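Local atomic coordinates of nucleoporin NUP82 (Chaetomium thermophilum, PDB entry 5CWW), a protein that probably serves as a structural component of the nuclear pore complex and as a docking partner for transport factors, represented here by the protein's N-terminal beta-propeller domain. Residues M252-A257 against L272-T277. Sequence-based numbering, arbitrary orientation.
Sequences MEVAAA and LWLAMT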
ATOM      1  N   MET B 252     -10.945   5.235   2.522  1.00 48.85           N
ATOM      2  CA  MET B 252     -10.117   4.151   2.002  1.00 48.69           C
ATOM      3  C   MET B 252      -9.378   4.591   0.741  1.00 48.04           C
ATOM      4  O   MET B 252      -9.106   3.784  -0.147  1.00 47.48           O
ATOM      5  CB  MET B 252     -10.964   2.907   1.723  1.00 50.54           C
ATOM      6  CG  MET B 252     -11.505   2.247   2.988  1.00 52.27           C
ATOM      7  SD  MET B 252     -12.248   0.625   2.712  1.00 53.13           S
ATOM      8  CE  MET B 252     -10.781  -0.365   2.415  1.00 49.24           C
ATOM      9  N   GLU B 253      -9.069   5.882   0.662  1.00 48.84           N
ATOM     10  CA  GLU B 253      -8.175   6.381  -0.374  1.00 49.08           C
ATOM     11  C   GLU B 253      -6.755   5.963  -0.012  1.00 49.05           C
ATOM     12  O   GLU B 253      -6.221   6.394   1.007  1.00 48.40           O
ATOM     13  CB  GLU B 253      -8.275   7.901  -0.509  1.00 51.10           C
ATOM     14  CG  GLU B 253      -7.435   8.476  -1.642  1.00 54.05           C
ATOM     15  CD  GLU B 253      -7.420   9.990  -1.649  1.00 57.90           C
ATOM     16  OE1 GLU B 253      -7.900  10.585  -2.634  1.00 59.52           O
ATOM     17  OE2 GLU B 253      -6.921  10.587  -0.672  1.00 58.99           O
ATOM     18  N   VAL B 254      -6.141   5.130  -0.846  1.00 49.36           N
ATOM     19  CA  VAL B 254      -4.819   4.591  -0.541  1.00 46.70           C
ATOM     20  C   VAL B 254      -3.728   5.620  -0.790  1.00 46.70           C
ATOM     21  O   VAL B 254      -3.706   6.274  -1.835  1.00 47.04           O
ATOM     22  CB  VAL B 254      -4.516   3.330  -1.376  1.00 45.55           C
ATOM     23  CG1 VAL B 254      -3.147   2.753  -1.010  1.00 46.80           C
ATOM     24  CG2 VAL B 254      -5.603   2.282  -1.170  1.00 43.69           C
ATOM     25  N   ALA B 255      -2.831   5.758   0.183  1.00 45.63           N
ATOM     26  CA  ALA B 255      -1.658   6.616   0.050  1.00 46.24           C
ATOM     27  C   ALA B 255      -0.471   5.808  -0.458  1.00 46.32           C
ATOM     28  O   ALA B 255       0.266   6.258  -1.331  1.00 47.05           O
ATOM     29  CB  ALA B 255      -1.322   7.270   1.377  1.00 46.48           C
ATOM     30  N   ALA B 256      -0.287   4.613   0.095  1.00 44.99           N
ATOM     31  CA  ALA B 256       0.803   3.741  -0.323  1.00 44.16           C
ATOM     32  C   ALA B 256       0.629   2.335   0.232  1.00 43.39           C
ATOM     33  O   ALA B 256      -0.106   2.119   1.194  1.00 43.40           O
ATOM     34  CB  ALA B 256       2.145   4.312   0.116  1.00 45.29           C
ATOM     35  N   ALA B 257       1.326   1.387  -0.382  1.00 43.34           N
ATOM     36  CA  ALA B 257       1.312   0.002   0.059  1.00 43.51           C
ATOM     37  C   ALA B 257       2.706  -0.587  -0.084  1.00 44.28           C
ATOM     38  O   ALA B 257       3.487  -0.155  -0.933  1.00 45.69           O
ATOM     39  CB  ALA B 257       0.312  -0.805  -0.736  1.00 42.22           C
ATOM     40  N   LEU B 272       0.674  -7.965   2.819  1.00 40.48           N
ATOM     41  CA  LEU B 272       0.625  -6.658   2.178  1.00 39.95           C
ATOM     42  C   LEU B 272       0.102  -5.633   3.174  1.00 39.62           C
ATOM     43  O   LEU B 272      -0.968  -5.809   3.757  1.00 40.06           O
ATOM     44  CB  LEU B 272      -0.260  -6.684   0.930  1.00 40.64           C
ATOM     45  CG  LEU B 272      -0.359  -5.359   0.168  1.00 40.97           C
ATOM     46  CD1 LEU B 272       0.993  -4.970  -0.422  1.00 41.60           C
ATOM     47  CD2 LEU B 272      -1.422  -5.442  -0.927  1.00 42.25           C
ATOM     48  N   TRP B 273       0.878  -4.576   3.374  1.00 40.97           N
ATOM     49  CA  TRP B 273       0.510  -3.493   4.273  1.00 40.46           C
ATOM     50  C   TRP B 273       0.050  -2.288   3.466  1.00 41.58           C
ATOM     51  O   TRP B 273       0.630  -1.985   2.424  1.00 41.23           O
ATOM     52  CB  TRP B 273       1.694  -3.110   5.162  1.00 41.11           C
ATOM     53  CG  TRP B 273       1.989  -4.094   6.250  1.00 41.99           C
ATOM     54  CD1 TRP B 273       2.807  -5.185   6.171  1.00 41.94           C
ATOM     55  CD2 TRP B 273       1.480  -4.071   7.587  1.00 41.57           C
ATOM     56  NE1 TRP B 273       2.839  -5.842   7.378  1.00 42.19           N
ATOM     57  CE2 TRP B 273       2.031  -5.178   8.265  1.00 42.57           C
ATOM     58  CE3 TRP B 273       0.613  -3.221   8.279  1.00 41.38           C
ATOM     59  CZ2 TRP B 273       1.738  -5.460   9.596  1.00 43.31           C
ATOM     60  CZ3 TRP B 273       0.326  -3.501   9.604  1.00 42.56           C
ATOM     61  CH2 TRP B 273       0.887  -4.610  10.246  1.00 42.61           C
ATOM     62  N   LEU B 274      -0.975  -1.594   3.956  1.00 41.77           N
ATOM     63  CA  LEU B 274      -1.496  -0.416   3.269  1.00 42.68           C
ATOM     64  C   LEU B 274      -1.722   0.752   4.213  1.00 42.78           C
ATOM     65  O   LEU B 274      -2.137   0.570   5.360  1.00 45.29           O
ATOM     66  CB  LEU B 274      -2.811  -0.742   2.568  1.00 42.08           C
ATOM     67  CG  LEU B 274      -2.781  -1.861   1.527  1.00 41.50           C
ATOM     68  CD1 LEU B 274      -3.224  -3.184   2.145  1.00 41.57           C
ATOM     69  CD2 LEU B 274      -3.648  -1.494   0.338  1.00 43.14           C
ATOM     70  N   ALA B 275      -1.470   1.953   3.701  1.00 41.08           N
ATOM     71  CA  ALA B 275      -1.721   3.182   4.435  1.00 41.03           C
ATOM     72  C   ALA B 275      -2.652   4.085   3.638  1.00 42.57           C
ATOM     73  O   ALA B 275      -2.389   4.397   2.476  1.00 43.28           O
ATOM     74  CB  ALA B 275      -0.415   3.897   4.742  1.00 41.40           C
ATOM     75  N   MET B 276      -3.743   4.492   4.279  1.00 41.39           N
ATOM     76  CA  MET B 276      -4.728   5.378   3.677  1.00 43.18           C
ATOM     77  C   MET B 276      -4.402   6.826   4.011  1.00 44.38           C
ATOM     78  O   MET B 276      -3.828   7.108   5.062  1.00 45.65           O
ATOM     79  CB  MET B 276      -6.131   5.033   4.180  1.00 43.68           C
ATOM     80  CG  MET B 276      -6.485   3.557   4.082  1.00 43.17           C
ATOM     81  SD  MET B 276      -6.584   2.968   2.378  1.00 46.63           S
ATOM     82  CE  MET B 276      -6.994   1.248   2.648  1.00 49.85           C
ATOM     83  N   THR B 277      -4.774   7.745   3.125  1.00 45.93           N
ATOM     84  CA  THR B 277      -4.559   9.165   3.376  1.00 47.76           C
ATOM     85  C   THR B 277      -5.409   9.634   4.555  1.00 49.25           C
ATOM     86  O   THR B 277      -5.143  10.678   5.142  1.00 53.25           O
ATOM     87  CB  THR B 277      -4.890  10.025   2.140  1.00 49.18           C
ATOM     88  OG1 THR B 277      -6.245   9.795   1.737  1.00 48.80           O
ATOM     89  CG2 THR B 277      -3.956   9.693   0.987  1.00 49.11           C
TER
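Two residues, Ala255 and Ala256, sit opposite the single Ala275, a classic beta bulge where strand 254-257 pairs antiparallel with strand 272-276 as the first two strands of a four-stranded propeller blade. The carbonyl oxygen Ala275 O is gripped twice, by Ala255 N at 2.7 Å and by Ala256 N at 3.2 Å, both donors lying in the carbonyl plane. Regular pairing resumes beyond the bulge, Ala275 N giving a nearly straight bond (170°) to Ala256 O. The side chains of Val254 and Met276 diverge from their backbone pair, yet the bend of Met276 at chi2 (-66°) brings Met276 SD to 3.7 Å from Val254 CG2. The side chains of Met252 and Met276 run side by side in the same direction, with Met252 CE 4.1 Å from Met276 CE, in a buried apolar layer that helix 221-225 borders through Leu221. On the other face Ala275 and Trp273 pack against Ile392 of strand 389-395. Against this close packing, the more open, solvent-facing side is at Glu253, which is partly exposed. Its chain, extended with CG anti to the backbone N (chi1 -176°), reaches over Thr277, whose backbone N is bonded to Glu253 O at 2.9 Å. The hydroxyl donates from Thr277 OG1 to the anti lone pair of Glu253 OE2, over 2.6 Å. With an alanine here the threonine hydroxyl is likely to lose its carboxylate acceptor and be freer to turn. The extra residue of the bulge turns Ala255 CB toward the partner strand, where it packs on Thr277 CG2 at 3.6 Å.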